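Local coordinates for protein N-acetylglucosamine-6-phosphate deacetylase (Mycobacterium smegmatis, PDB 6FV4) that probably removes the acetyl group from N-acetylglucosamine-6-phosphate as a metal-dependent hydrolase of the NagA family, at residues Val174-Ile179 with Ala220-His225; Ala200-Thr205 with Asp210-Ala215. The protein carries 1 engineered substitution. All coordinates share one frame; numbering follows the deposited sequence.

Contact 1 (Val174-Ile179 with Ala220-His225); sequences VRMVTI and ATVGTH. With CD (cadmium ion), chain J.
In the core of the amidohydrolase barrel, strand 174-179 and the segment of strand 222-223 that runs on toward the metal centre face each other, and Thr178 and Thr224, the latter just past the strand, join them. The two strands are not neighbours in the sheet. Strand 199-202 runs between them, so the contact passes across the barrel interior through side chains alone. The closest CA pair, Thr178 and Thr224, is 6.8 Å apart.

The polar link is one hydrogen bond. Thr178 OG1 and Thr224 OG1 meet tip to tip at 2.9 Å, and either hydroxyl could be the donor. Both hydroxyls sit opposite their own carbonyl carbon and beside the backbone N (chi1 -65° and -53°), which turns them to each other. Thr178 OG1 also bonds to His136 NE2, so two partners hold this buried hydroxyl. The methyl Thr178 CG2 lies 3.6 Å from Thr224 OG1 and adds packing beside the bond.

The apolar link lies two residues earlier in each segment. Met176 SD touches Val222 CG1 at 4.0 Å, and the two side chains cross at about a right angle. Glu253 touches both of them.

Past the threonine pair the chain turns into His225. Its NE2 binds the cadmium ion at 2.5 Å. Thr224 CG2 lies 4.1 Å above the ring plane, over its centre, and covers that face. Glu253 OE1 accepts a hydrogen bond from His225 N. Metal-binding residues at the C-terminal ends of the strands are characteristic of the amidohydrolase TIM-like barrel.

Contact 2 (Ala200-Thr205 with Asp210-Ala215); sequences AAVGHT and DQTRAA. With CD (cadmium ion), chain J.
Val202 meets Thr212 and Ala215, one helical turn apart, where strand 199-202 packs against helix 209-217. The packing is apolar. Both methyls of Val202 are used, one for each helix residue. Val202 CG2 touches Ala215 CB at 4.0 Å. Val202 CG1 approaches Thr212 CG2 at 4.3 Å. With CG1 opposite the backbone N (chi1 169°), the valine spreads its two branches along the helix. All three residues are buried. The closest CA atoms, those of Val202 and Thr212, are 7.6 Å apart.

No hydrogen bond crosses between the segments. Thr212 gives only its methyl to the strand, and its OG1 bonds back to Thr208 O, just ahead of the helix. Thr205 OG1 bonds to Glu182 OE1 and Ala207 N, in the turn that leads toward the helix.

The metal bond lies beyond the end of the strand. His204 NE2 binds the cadmium ion at 2.3 Å, and water 1 is a further ligand, 2.6 Å from the metal. Val202 faces the helix, and two residues on His204 reaches the metal.

The pair belongs to the beta-alpha-beta unit of strand 199-202, helix 209-217 and strand 222-223. Helix 240-246 borders it through Leu244, which touches both Val202 and Thr212. Helix 186-195 borders it through Ile190, which touches Ala200 and Ala215.

Strand 199-202, one partner in contact 2, runs between the two strands of contact 1; the centres of the contacts are 9 Å apart. Contact 1 lies on the inner side of the barrel wall; contact 2 joins that wall to the outer helix layer. Probable backbone hydrogen bonds tie them together: Ile179 N to Ala201 O, 2.7 Å, and Thr224 N to Val202 O, also 2.7 Å. Ala201 CB packs 3.2 Å from Thr224 OG1. Both contacts end at the same cadmium ion. His225 and His204 bring their NE2 atoms within 3.4 Å of each other there, and Glu138 and His150 complete the protein ligands. Glu138 also binds the neighbouring zinc ion, with His72 and His74.

Contact 1 (Val174-Ile179 with Ala220-His225)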
loop_
_atom_site.group_PDB
_atom_site.type_symbol
_atom_site.label_atom_id
_atom_site.label_comp_id
_atom_site.label_asym_id
_atom_site.label_seq_id
_atom_site.Cartn_x
_atom_site.Cartn_y
_atom_site.Cartn_z
ATOM N N VAL B 174 -30.372 -10.991 3.265
ATOM C CA VAL B 174 -29.345 -10.100 3.794
ATOM C C VAL B 174 -27.997 -10.732 3.468
ATOM O O VAL B 174 -27.680 -11.825 3.947
ATOM C CB VAL B 174 -29.501 -9.851 5.300
ATOM C CG1 VAL B 174 -28.273 -9.071 5.813
ATOM C CG2 VAL B 174 -30.768 -9.046 5.583
ATOM N N ARG B 175 -27.222 -10.064 2.621
ATOM C CA ARG B 175 -25.990 -10.631 2.088
ATOM C C ARG B 175 -24.739 -10.084 2.752
ATOM O O ARG B 175 -23.719 -10.781 2.793
ATOM C CB ARG B 175 -25.913 -10.385 0.577
ATOM C CG ARG B 175 -27.039 -10.994 -0.228
ATOM C CD ARG B 175 -27.117 -12.493 -0.018
ATOM N NE ARG B 175 -26.005 -13.171 -0.675
ATOM C CZ ARG B 175 -26.103 -13.792 -1.849
ATOM N NH1 ARG B 175 -27.268 -13.826 -2.493
ATOM N NH2 ARG B 175 -25.037 -14.380 -2.381
ATOM N N MET B 176 -24.795 -8.870 3.297
ATOM C CA MET B 176 -23.613 -8.250 3.872
ATOM C C MET B 176 -24.024 -7.365 5.040
ATOM O O MET B 176 -25.057 -6.684 4.982
ATOM C CB MET B 176 -22.852 -7.431 2.817
ATOM C CG MET B 176 -21.599 -6.774 3.359
ATOM S SD MET B 176 -20.474 -6.303 2.016
ATOM C CE MET B 176 -21.424 -5.037 1.176
ATOM N N VAL B 177 -23.217 -7.390 6.102
ATOM C CA VAL B 177 -23.437 -6.581 7.302
ATOM C C VAL B 177 -22.114 -5.936 7.708
ATOM O O VAL B 177 -21.129 -6.639 7.963
ATOM C CB VAL B 177 -23.998 -7.423 8.459
ATOM C CG1 VAL B 177 -24.128 -6.574 9.746
ATOM C CG2 VAL B 177 -25.358 -8.005 8.075
ATOM N N THR B 178 -22.093 -4.605 7.781
ATOM C CA THR B 178 -20.913 -3.862 8.234
ATOM C C THR B 178 -20.854 -3.836 9.761
ATOM O O THR B 178 -21.842 -3.491 10.427
ATOM C CB THR B 178 -20.938 -2.435 7.694
ATOM O OG1 THR B 178 -20.829 -2.467 6.267
ATOM C CG2 THR B 178 -19.763 -1.623 8.257
ATOM N N ILE B 179 -19.704 -4.229 10.310
ATOM C CA ILE B 179 -19.481 -4.366 11.746
ATOM C C ILE B 179 -18.276 -3.510 12.122
ATOM O O ILE B 179 -17.203 -3.655 11.525
ATOM C CB ILE B 179 -19.243 -5.838 12.136
ATOM C CG1 ILE B 179 -20.492 -6.671 11.867
ATOM C CG2 ILE B 179 -18.874 -5.979 13.614
ATOM C CD1 ILE B 179 -21.652 -6.228 12.721
ATOM N N ALA B 220 -14.467 -11.823 9.046
ATOM C CA ALA B 220 -14.765 -10.691 8.184
ATOM C C ALA B 220 -13.947 -10.802 6.905
ATOM O O ALA B 220 -12.769 -11.164 6.943
ATOM C CB ALA B 220 -14.470 -9.377 8.915
ATOM N N THR B 221 -14.580 -10.519 5.760
ATOM C CA THR B 221 -13.924 -10.707 4.466
ATOM C C THR B 221 -14.056 -9.505 3.544
ATOM O O THR B 221 -13.653 -9.599 2.373
ATOM C CB THR B 221 -14.482 -11.931 3.723
ATOM O OG1 THR B 221 -15.908 -11.807 3.594
ATOM C CG2 THR B 221 -14.117 -13.235 4.434
ATOM N N VAL B 222 -14.644 -8.400 4.011
ATOM C CA VAL B 222 -14.836 -7.212 3.184
ATOM C C VAL B 222 -14.491 -5.980 4.012
ATOM O O VAL B 222 -14.776 -5.937 5.214
ATOM C CB VAL B 222 -16.274 -7.131 2.622
ATOM C CG1 VAL B 222 -16.543 -5.758 2.010
ATOM C CG2 VAL B 222 -16.510 -8.232 1.569
ATOM N N GLY B 223 -13.834 -5.006 3.382
ATOM C CA GLY B 223 -13.687 -3.676 3.947
ATOM C C GLY B 223 -14.678 -2.717 3.314
ATOM O O GLY B 223 -14.665 -2.517 2.097
ATOM N N THR B 224 -15.582 -2.165 4.144
ATOM C CA THR B 224 -16.562 -1.180 3.679
ATOM C C THR B 224 -15.883 0.156 3.403
ATOM O O THR B 224 -15.249 0.716 4.298
ATOM C CB THR B 224 -17.669 -0.970 4.721
ATOM O OG1 THR B 224 -18.239 -2.227 5.078
ATOM C CG2 THR B 224 -18.756 -0.078 4.173
ATOM N N HIS B 225 -16.123 0.701 2.199
ATOM C CA HIS B 225 -15.431 1.824 1.564
ATOM C C HIS B 225 -14.153 2.257 2.285
ATOM O O HIS B 225 -14.143 3.233 3.051
ATOM C CB HIS B 225 -16.367 3.030 1.359
ATOM C CG HIS B 225 -17.134 3.445 2.583
ATOM N ND1 HIS B 225 -16.580 3.472 3.843
ATOM C CD2 HIS B 225 -18.405 3.886 2.723
ATOM C CE1 HIS B 225 -17.472 3.911 4.710
ATOM N NE2 HIS B 225 -18.580 4.189 4.050
HETATM CD CD CD J . -20.842 4.743 4.838
HETATM O O HOH W 1 -19.958 7.179 4.756
#

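Contact 2 (Ala200-Thr205 with Asp210-Ala215)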
loop_
_atom_site.group_PDB
_atom_site.type_symbol
_atom_site.label_atom_id
_atom_site.label_comp_id
_atom_site.label_asym_id
_atom_site.label_seq_id
_atom_site.Cartn_x
_atom_site.Cartn_y
_atom_site.Cartn_z
ATOM N N ALA B 200 -19.459 -10.634 6.524
ATOM C CA ALA B 200 -19.167 -9.630 7.534
ATOM C C ALA B 200 -18.165 -8.648 6.937
ATOM O O ALA B 200 -17.090 -9.056 6.480
ATOM C CB ALA B 200 -18.637 -10.283 8.810
ATOM N N ALA B 201 -18.531 -7.367 6.902
ATOM C CA ALA B 201 -17.654 -6.308 6.429
ATOM C C ALA B 201 -17.196 -5.457 7.608
ATOM O O ALA B 201 -17.920 -5.312 8.589
ATOM C CB ALA B 201 -18.360 -5.437 5.379
ATOM N N VAL B 202 -15.970 -4.912 7.524
ATOM C CA VAL B 202 -15.447 -3.993 8.536
ATOM C C VAL B 202 -15.586 -2.577 7.997
ATOM O O VAL B 202 -15.218 -2.307 6.849
ATOM C CB VAL B 202 -13.977 -4.298 8.893
ATOM C CG1 VAL B 202 -13.379 -3.167 9.731
ATOM C CG2 VAL B 202 -13.861 -5.576 9.662
ATOM N N GLY B 203 -16.111 -1.672 8.815
ATOM C CA GLY B 203 -16.343 -0.315 8.361
ATOM C C GLY B 203 -16.829 0.536 9.511
ATOM O O GLY B 203 -17.129 0.034 10.599
ATOM N N HIS B 204 -16.870 1.847 9.258
ATOM C CA HIS B 204 -17.429 2.832 10.187
ATOM C C HIS B 204 -16.917 2.621 11.608
ATOM O O HIS B 204 -17.682 2.457 12.556
ATOM C CB HIS B 204 -18.957 2.793 10.149
ATOM C CG HIS B 204 -19.517 3.523 8.981
ATOM N ND1 HIS B 204 -20.004 4.809 9.070
ATOM C CD2 HIS B 204 -19.626 3.162 7.683
ATOM C CE1 HIS B 204 -20.402 5.209 7.877
ATOM N NE2 HIS B 204 -20.177 4.231 7.016
ATOM N N THR B 205 -15.589 2.646 11.738
ATOM C CA THR B 205 -14.962 2.115 12.929
ATOM C C THR B 205 -13.711 2.910 13.275
ATOM O O THR B 205 -13.023 3.438 12.400
ATOM C CB THR B 205 -14.621 0.634 12.730
ATOM O OG1 THR B 205 -13.869 0.157 13.850
ATOM C CG2 THR B 205 -13.821 0.430 11.450
ATOM N N ASP B 210 -4.930 -4.175 15.498
ATOM C CA ASP B 210 -5.076 -5.471 16.157
ATOM C C ASP B 210 -6.540 -5.892 16.226
ATOM O O ASP B 210 -6.877 -7.060 15.983
ATOM C CB ASP B 210 -4.505 -5.424 17.576
ATOM C CG ASP B 210 -2.998 -5.245 17.611
ATOM O OD1 ASP B 210 -2.304 -5.688 16.676
ATOM O OD2 ASP B 210 -2.511 -4.662 18.605
ATOM N N GLN B 211 -7.419 -4.955 16.613
ATOM C CA GLN B 211 -8.855 -5.241 16.685
ATOM C C GLN B 211 -9.436 -5.611 15.327
ATOM O O GLN B 211 -10.375 -6.416 15.251
ATOM C CB GLN B 211 -9.601 -4.035 17.248
ATOM C CG GLN B 211 -9.297 -3.784 18.701
ATOM C CD GLN B 211 -9.861 -2.477 19.196
ATOM O OE1 GLN B 211 -9.854 -1.471 18.487
ATOM N NE2 GLN B 211 -10.354 -2.484 20.428
ATOM N N THR B 212 -8.914 -5.015 14.250
ATOM C CA THR B 212 -9.388 -5.322 12.907
ATOM C C THR B 212 -8.895 -6.692 12.465
ATOM O O THR B 212 -9.658 -7.489 11.896
ATOM C CB THR B 212 -8.920 -4.236 11.940
ATOM O OG1 THR B 212 -9.411 -2.970 12.391
ATOM C CG2 THR B 212 -9.393 -4.496 10.519
ATOM N N ARG B 213 -7.622 -6.984 12.730
ATOM C CA ARG B 213 -7.090 -8.303 12.411
ATOM C C ARG B 213 -7.850 -9.391 13.169
ATOM O O ARG B 213 -8.016 -10.497 12.652
ATOM C CB ARG B 213 -5.579 -8.330 12.707
ATOM C CG ARG B 213 -4.891 -9.603 12.258
ATOM C CD ARG B 213 -3.550 -9.784 12.926
ATOM N NE ARG B 213 -2.482 -9.888 11.943
ATOM C CZ ARG B 213 -2.064 -11.039 11.424
ATOM N NH1 ARG B 213 -2.632 -12.173 11.812
ATOM N NH2 ARG B 213 -1.080 -11.061 10.525
ATOM N N ALA B 214 -8.346 -9.086 14.373
ATOM C CA ALA B 214 -9.172 -10.052 15.101
ATOM C C ALA B 214 -10.514 -10.256 14.412
ATOM O O ALA B 214 -10.988 -11.386 14.298
ATOM C CB ALA B 214 -9.385 -9.601 16.548
ATOM N N ALA B 215 -11.119 -9.170 13.924
ATOM C CA ALA B 215 -12.340 -9.259 13.134
ATOM C C ALA B 215 -12.138 -10.103 11.878
ATOM O O ALA B 215 -13.012 -10.893 11.510
ATOM C CB ALA B 215 -12.827 -7.848 12.781
HETATM CD CD CD J . -20.842 4.743 4.838
HETATM O O HOH W 1 -19.958 7.179 4.756
#